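Local structure of tRNA(Ile2) 2-agmatinylcytidine synthetase TiaS (Archaeoglobus fulgidus, 5XOB) at residues Glu347-Cys352 and Gln366-Lys371; Arg357-Ala362 and Cys373-Asp378. The protein attaches agmatine to the wobble cytidine of an isoleucine tRNA in an ATP-dependent reaction, switching the codon it reads from AUG to AUA. All coordinates share one frame; numbering follows the deposited sequence.

Contact 1. Residues Glu347-Cys352 and Gln366-Lys371; sequences EKNPIC and QGFRCK. With ZN (zinc ion), chain B.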
ATOM      1  N   GLU A 347      42.857   2.961   3.265  1.00115.76           N
ATOM      2  CA  GLU A 347      44.242   3.400   3.454  1.00110.90           C
ATOM      3  C   GLU A 347      44.535   4.492   2.441  1.00103.39           C
ATOM      4  O   GLU A 347      44.464   4.252   1.236  1.00102.64           O
ATOM      5  CB  GLU A 347      45.235   2.255   3.251  1.00116.04           C
ATOM      6  CG  GLU A 347      44.897   0.970   3.990  1.00123.81           C
ATOM      7  CD  GLU A 347      46.114   0.088   4.226  1.00130.65           C
ATOM      8  OE1 GLU A 347      47.188   0.370   3.643  1.00134.84           O
ATOM      9  OE2 GLU A 347      45.999  -0.892   4.997  1.00134.17           O
ATOM     10  N   LYS A 348      44.870   5.684   2.917  1.00 98.08           N
ATOM     11  CA  LYS A 348      45.080   6.815   2.022  1.00 96.47           C
ATOM     12  C   LYS A 348      46.251   7.692   2.444  1.00 92.49           C
ATOM     13  O   LYS A 348      46.794   7.540   3.535  1.00 94.46           O
ATOM     14  CB  LYS A 348      43.804   7.646   1.949  1.00 99.35           C
ATOM     15  CG  LYS A 348      43.468   8.424   3.209  1.00102.96           C
ATOM     16  CD  LYS A 348      42.054   8.979   3.125  1.00105.64           C
ATOM     17  CE  LYS A 348      41.925  10.323   3.825  1.00109.21           C
ATOM     18  NZ  LYS A 348      40.512  10.793   3.862  1.00109.31           N
ATOM     19  N   ASN A 349      46.635   8.616   1.572  1.00 86.42           N
ATOM     20  CA  ASN A 349      47.772   9.474   1.855  1.00 82.36           C
ATOM     21  C   ASN A 349      47.494  10.403   3.017  1.00 82.15           C
ATOM     22  O   ASN A 349      46.357  10.845   3.197  1.00 80.49           O
ATOM     23  CB  ASN A 349      48.177  10.294   0.632  1.00 81.13           C
ATOM     24  CG  ASN A 349      48.902   9.466  -0.406  1.00 78.18           C
ATOM     25  OD1 ASN A 349      48.800   8.237  -0.424  1.00 78.19           O
ATOM     26  ND2 ASN A 349      49.642  10.134  -1.279  1.00 73.45           N
ATOM     27  N   PRO A 350      48.541  10.708   3.802  1.00 82.57           N
ATOM     28  CA  PRO A 350      48.412  11.586   4.957  1.00 84.45           C
ATOM     29  C   PRO A 350      48.057  13.012   4.556  1.00 83.52           C
ATOM     30  O   PRO A 350      48.482  13.485   3.502  1.00 80.77           O
ATOM     31  CB  PRO A 350      49.809  11.554   5.601  1.00 81.99           C
ATOM     32  CG  PRO A 350      50.570  10.491   4.899  1.00 81.44           C
ATOM     33  CD  PRO A 350      49.945  10.339   3.558  1.00 82.00           C
ATOM     34  N   ILE A 351      47.274  13.672   5.403  1.00 85.85           N
ATOM     35  CA  ILE A 351      46.923  15.073   5.216  1.00 86.21           C
ATOM     36  C   ILE A 351      48.037  15.929   5.813  1.00 83.19           C
ATOM     37  O   ILE A 351      48.455  15.694   6.948  1.00 86.15           O
ATOM     38  CB  ILE A 351      45.573  15.400   5.908  1.00 89.26           C
ATOM     39  CG1 ILE A 351      44.429  14.546   5.324  1.00 90.09           C
ATOM     40  CG2 ILE A 351      45.248  16.886   5.807  1.00 89.52           C
ATOM     41  CD1 ILE A 351      44.236  14.652   3.820  1.00 90.77           C
ATOM     42  N   CYS A 352      48.520  16.909   5.052  1.00 79.30           N
ATOM     43  CA  CYS A 352      49.546  17.826   5.548  1.00 77.67           C
ATOM     44  C   CYS A 352      49.034  18.623   6.756  1.00 79.64           C
ATOM     45  O   CYS A 352      47.945  19.181   6.701  1.00 81.14           O
ATOM     46  CB  CYS A 352      49.994  18.794   4.456  1.00 76.24           C
ATOM     47  SG  CYS A 352      51.211  19.999   5.032  1.00 75.52           S
ATOM     48  N   GLN A 366      59.929   6.107  -0.426  1.00106.65           N
ATOM     49  CA  GLN A 366      60.294   7.409   0.135  1.00105.58           C
ATOM     50  C   GLN A 366      59.197   8.119   0.940  1.00100.74           C
ATOM     51  O   GLN A 366      59.343   9.297   1.268  1.00103.17           O
ATOM     52  CB  GLN A 366      60.796   8.332  -0.987  1.00107.39           C
ATOM     53  CG  GLN A 366      62.155   7.948  -1.549  1.00110.80           C
ATOM     54  CD  GLN A 366      63.229   7.908  -0.474  1.00116.46           C
ATOM     55  OE1 GLN A 366      63.496   8.914   0.187  1.00118.70           O
ATOM     56  NE2 GLN A 366      63.839   6.740  -0.284  1.00119.49           N
ATOM     57  N   GLY A 367      58.117   7.420   1.282  1.00 95.20           N
ATOM     58  CA  GLY A 367      57.069   8.013   2.109  1.00 92.17           C
ATOM     59  C   GLY A 367      56.361   9.161   1.403  1.00 90.05           C
ATOM     60  O   GLY A 367      56.189   9.127   0.182  1.00 89.12           O
ATOM     61  N   PHE A 368      55.965  10.184   2.164  1.00 86.46           N
ATOM     62  CA  PHE A 368      55.161  11.291   1.620  1.00 83.12           C
ATOM     63  C   PHE A 368      55.686  12.668   2.025  1.00 79.35           C
ATOM     64  O   PHE A 368      56.447  12.810   2.981  1.00 80.70           O
ATOM     65  CB  PHE A 368      53.690  11.144   2.034  1.00 82.99           C
ATOM     66  CG  PHE A 368      53.166   9.742   1.900  1.00 84.83           C
ATOM     67  CD1 PHE A 368      52.642   9.293   0.696  1.00 86.19           C
ATOM     68  CD2 PHE A 368      53.219   8.860   2.977  1.00 84.74           C
ATOM     69  CE1 PHE A 368      52.173   7.994   0.567  1.00 89.56           C
ATOM     70  CE2 PHE A 368      52.752   7.560   2.856  1.00 85.42           C
ATOM     71  CZ  PHE A 368      52.230   7.127   1.648  1.00 89.07           C
ATOM     72  N   ARG A 369      55.249  13.673   1.276  1.00 77.52           N
ATOM     73  CA  ARG A 369      55.764  15.029   1.386  1.00 79.41           C
ATOM     74  C   ARG A 369      54.667  16.033   1.067  1.00 81.40           C
ATOM     75  O   ARG A 369      53.658  15.697   0.449  1.00 82.56           O
ATOM     76  CB  ARG A 369      56.927  15.226   0.421  1.00 78.20           C
ATOM     77  N   CYS A 370      54.869  17.265   1.509  1.00 83.17           N
ATOM     78  CA  CYS A 370      54.114  18.394   1.008  1.00 82.64           C
ATOM     79  C   CYS A 370      55.140  19.454   0.680  1.00 85.74           C
ATOM     80  O   CYS A 370      55.722  20.048   1.579  1.00 80.98           O
ATOM     81  CB  CYS A 370      53.126  18.897   2.049  1.00 83.90           C
ATOM     82  SG  CYS A 370      52.541  20.575   1.738  1.00 82.32           S
ATOM     83  N   LYS A 371      55.375  19.655  -0.614  1.00 96.46           N
ATOM     84  CA  LYS A 371      56.473  20.497  -1.096  1.00104.51           C
ATOM     85  C   LYS A 371      56.276  22.003  -0.838  1.00110.29           C
ATOM     86  O   LYS A 371      57.256  22.745  -0.731  1.00110.90           O
ATOM     87  CB  LYS A 371      56.709  20.239  -2.583  1.00103.56           C
TER
HETATM   88 ZN    ZN B 501      51.001  21.671   3.244  1.00 85.39          ZN
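C352 and C370 meet through the zinc ion: C352 SG binds ZN at 2.5 Å and C370 SG at 2.4 Å, and the two sulfurs stand 3.6 Å from each other. In both cysteines SG is anti to the backbone N (chi1 178° in C352), which sends the sulfurs to the metal while C352 CB rests against C370 CB at 4.0 Å. C355 and C373 supply the other two ligands, completing the Cys4 site of a zinc ribbon.

Next outward comes F368, the apolar side of this contact. P350 lays its CD over one face of the ring, shifted toward the rim: a CH-pi contact 3.8 Å from the centroid and 19° off the normal. P350 CG follows over the CD2 side. N349 approaches the CE1 side obliquely, its OD1 3.5 Å from F368 CE1 and its amide plane turned 56° from the ring plane. That amide is held from elsewhere, since N349 ND2 hydrogen-bonds the carbonyl O of M359, whose side chain also touches F368.

The backbone of P350 is hydrogen-bonded to M359 and that of F368 to A377. Thus 349-352, running on from strand 345-348, packs over the ribbon sheet at its middle strand, 368-370, which lies between strands 360-361 and 375-377; the backbone of K348 in turn hydrogen-bonds that of L381 at the start of strand 381-384.

Contact 2. Residues Arg357-Ala362 and Cys373-Asp378; sequences RRMESA and CRTKAD. With ZN (zinc ion), chain B.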
ATOM      1  N   ARG A 357      46.199  20.140   2.888  1.00 85.33           N
ATOM      2  CA  ARG A 357      45.970  19.405   1.640  1.00 88.54           C
ATOM      3  C   ARG A 357      46.571  18.005   1.744  1.00 86.44           C
ATOM      4  O   ARG A 357      47.279  17.694   2.700  1.00 84.44           O
ATOM      5  CB  ARG A 357      46.480  20.164   0.394  1.00 94.49           C
ATOM      6  CG  ARG A 357      47.980  20.100   0.100  1.00100.09           C
ATOM      7  CD  ARG A 357      48.291  19.543  -1.289  1.00105.11           C
ATOM      8  NE  ARG A 357      47.551  20.182  -2.383  1.00107.37           N
ATOM      9  CZ  ARG A 357      47.659  19.844  -3.671  1.00107.36           C
ATOM     10  NH1 ARG A 357      48.491  18.877  -4.059  1.00104.57           N
ATOM     11  NH2 ARG A 357      46.933  20.481  -4.584  1.00107.52           N
ATOM     12  N   ARG A 358      46.268  17.167   0.761  1.00 88.13           N
ATOM     13  CA  ARG A 358      46.769  15.797   0.727  1.00 90.54           C
ATOM     14  C   ARG A 358      48.251  15.776   0.344  1.00 93.36           C
ATOM     15  O   ARG A 358      48.663  16.448  -0.604  1.00 90.55           O
ATOM     16  CB  ARG A 358      45.968  14.982  -0.283  1.00 92.25           C
ATOM     17  CG  ARG A 358      46.012  13.480  -0.060  1.00 95.54           C
ATOM     18  CD  ARG A 358      45.654  12.745  -1.340  1.00 96.80           C
ATOM     19  NE  ARG A 358      46.762  12.807  -2.294  1.00 99.05           N
ATOM     20  CZ  ARG A 358      47.249  11.778  -2.989  1.00 98.61           C
ATOM     21  NH1 ARG A 358      48.270  11.985  -3.806  1.00 96.94           N
ATOM     22  NH2 ARG A 358      46.723  10.559  -2.902  1.00 99.19           N
ATOM     23  N   MET A 359      49.046  15.001   1.082  1.00 96.89           N
ATOM     24  CA  MET A 359      50.470  14.848   0.772  1.00 97.98           C
ATOM     25  C   MET A 359      50.648  13.979  -0.466  1.00 96.13           C
ATOM     26  O   MET A 359      50.003  12.937  -0.596  1.00 93.12           O
ATOM     27  CB  MET A 359      51.237  14.206   1.937  1.00103.36           C
ATOM     28  CG  MET A 359      51.610  15.152   3.072  1.00106.29           C
ATOM     29  SD  MET A 359      53.006  14.529   4.037  1.00105.75           S
ATOM     30  CE  MET A 359      53.182  15.840   5.242  1.00105.39           C
ATOM     31  N   GLU A 360      51.529  14.412  -1.363  1.00 96.22           N
ATOM     32  CA  GLU A 360      51.871  13.636  -2.552  1.00 99.01           C
ATOM     33  C   GLU A 360      52.969  12.634  -2.198  1.00 95.74           C
ATOM     34  O   GLU A 360      53.797  12.902  -1.331  1.00 95.94           O
ATOM     35  CB  GLU A 360      52.300  14.558  -3.709  1.00102.87           C
ATOM     36  CG  GLU A 360      53.644  15.269  -3.537  1.00108.82           C
ATOM     37  CD  GLU A 360      53.906  16.338  -4.597  1.00115.25           C
ATOM     38  OE1 GLU A 360      53.003  16.621  -5.418  1.00116.91           O
ATOM     39  OE2 GLU A 360      55.024  16.904  -4.607  1.00118.00           O
ATOM     40  N   SER A 361      52.963  11.477  -2.858  1.00 94.34           N
ATOM     41  CA  SER A 361      54.017  10.471  -2.674  1.00 96.75           C
ATOM     42  C   SER A 361      55.390  11.081  -2.951  1.00 96.77           C
ATOM     43  O   SER A 361      55.492  12.114  -3.609  1.00 98.90           O
ATOM     44  CB  SER A 361      53.778   9.263  -3.594  1.00 97.60           C
ATOM     45  OG  SER A 361      54.861   8.343  -3.560  1.00 96.58           O
ATOM     46  N   ALA A 362      56.441  10.450  -2.439  1.00 99.82           N
ATOM     47  CA  ALA A 362      57.806  10.923  -2.674  1.00103.97           C
ATOM     48  C   ALA A 362      58.723   9.867  -3.325  1.00110.58           C
ATOM     49  O   ALA A 362      59.935  10.085  -3.441  1.00111.95           O
ATOM     50  CB  ALA A 362      58.402  11.429  -1.368  1.00103.15           C
ATOM     51  N   CYS A 373      54.598  23.462   1.821  1.00105.66           N
ATOM     52  CA  CYS A 373      55.148  23.569   3.164  1.00 98.07           C
ATOM     53  C   CYS A 373      56.473  22.816   3.084  1.00 99.13           C
ATOM     54  O   CYS A 373      56.919  22.492   1.988  1.00104.22           O
ATOM     55  CB  CYS A 373      54.188  22.952   4.164  1.00 94.89           C
ATOM     56  SG  CYS A 373      52.514  23.593   3.931  1.00 94.06           S
ATOM     57  N   ARG A 374      57.131  22.553   4.203  1.00 96.22           N
ATOM     58  CA  ARG A 374      58.355  21.745   4.146  1.00 97.16           C
ATOM     59  C   ARG A 374      58.156  20.450   4.938  1.00 97.76           C
ATOM     60  O   ARG A 374      59.042  20.020   5.682  1.00 99.60           O
ATOM     61  CB  ARG A 374      59.555  22.542   4.651  1.00 94.55           C
ATOM     62  N   THR A 375      56.993  19.824   4.755  1.00 93.13           N
ATOM     63  CA  THR A 375      56.529  18.778   5.671  1.00 89.08           C
ATOM     64  C   THR A 375      56.610  17.355   5.110  1.00 86.97           C
ATOM     65  O   THR A 375      56.710  17.136   3.903  1.00 85.21           O
ATOM     66  CB  THR A 375      55.096  19.070   6.145  1.00 88.72           C
ATOM     67  OG1 THR A 375      54.195  19.012   5.038  1.00 88.02           O
ATOM     68  CG2 THR A 375      55.018  20.453   6.772  1.00 89.27           C
ATOM     69  N   LYS A 376      56.542  16.397   6.029  1.00 87.37           N
ATOM     70  CA  LYS A 376      56.897  15.010   5.776  1.00 85.55           C
ATOM     71  C   LYS A 376      56.036  14.053   6.605  1.00 81.14           C
ATOM     72  O   LYS A 376      55.532  14.426   7.664  1.00 76.74           O
ATOM     73  CB  LYS A 376      58.364  14.809   6.172  1.00 91.39           C
ATOM     74  CG  LYS A 376      59.313  14.406   5.049  1.00 93.56           C
ATOM     75  CD  LYS A 376      60.199  13.236   5.474  1.00 93.35           C
ATOM     76  CE  LYS A 376      59.364  12.032   5.914  1.00 92.95           C
ATOM     77  NZ  LYS A 376      60.054  10.723   5.758  1.00 90.19           N
ATOM     78  N   ALA A 377      55.880  12.823   6.122  1.00 78.58           N
ATOM     79  CA  ALA A 377      55.246  11.747   6.891  1.00 78.63           C
ATOM     80  C   ALA A 377      55.527  10.415   6.213  1.00 79.40           C
ATOM     81  O   ALA A 377      55.709  10.369   4.999  1.00 76.14           O
ATOM     82  CB  ALA A 377      53.751  11.977   7.008  1.00 79.74           C
ATOM     83  N   ASP A 378      55.553   9.332   6.986  1.00 87.87           N
ATOM     84  CA  ASP A 378      56.059   8.038   6.482  1.00 94.31           C
ATOM     85  C   ASP A 378      55.002   6.974   6.145  1.00 94.18           C
ATOM     86  O   ASP A 378      55.264   6.092   5.316  1.00 89.03           O
ATOM     87  CB  ASP A 378      57.086   7.445   7.467  1.00 97.17           C
ATOM     88  CG  ASP A 378      58.525   7.770   7.087  1.00 97.99           C
ATOM     89  OD1 ASP A 378      58.927   7.484   5.932  1.00101.20           O
ATOM     90  OD2 ASP A 378      59.257   8.305   7.948  1.00 97.33           O
TER
HETATM   91 ZN    ZN B 501      51.001  21.671   3.244  1.00 85.39          ZN
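M359 lies against the peptide planes of 375-377, the flat groups of this contact, since no ring takes part from either segment. Its CE sits by the T375-K376 peptide, 3.5 Å from K376 N, and its SD lies near A377 N on the next peptide, at 3.9 Å. K376 points its CB away from 357-362.

This is the zinc ribbon sheet, three short antiparallel strands in the order 360-361, 368-370, 375-377. The two outer strands are not neighbours in it, and no hydrogen bond joins the present segments; M359 alone makes the link, reaching from just before strand 360-361 across the middle strand, where it also touches F368. Its chain is extended beyond CG (chi2 -158°, chi3 180°), a shape that lets the terminal methyl get as far as the T375 hydroxyl, with CE 3.3 Å from OG1. SD meanwhile packs on A377 CB at 4.0 Å, so the sulfur meets both the peptide N and the methyl of A377, while CE lies by the T375 hydroxyl in a packing contact, not a hydrogen bond. With an alanine in place of M359, strand 375-377 would probably lose its side-chain link to 357-362, and A377 CB and one side of F368 would be left with a gap against them.

At the head of the second segment C373 faces the metal instead of M359: SG is anti to the carbonyl carbon, chi1 -50°, and binds ZN at 2.5 Å. At the other end, K376 and D378 form a salt bridge within the segment whose hydrogen bonds are weak, K376 NZ lying 3.4 Å from both OD1 and OD2 of D378.

Overall arrangement
Contacts 1 and 2 are two cross-sections of one small zinc ribbon; their centres are about 4 Å apart and their segments alternate along the chain. Probable backbone hydrogen bonds tie them together: C352 N to R357 O (2.8 Å) in the knuckle around the metal, and F368 N to A377 O (2.9 Å) within the sheet. Between the two, T375 OG1 of contact 2 packs on the zinc-bound C352 SG of contact 1 at 3.1 Å. Contact 1 gives the zinc C352 and C370, contact 2 gives it C373. Their centres lie about 53 and 56 Å from the centre of the chain, consistent with a substrate-binding ribbon held out from the body of the enzyme.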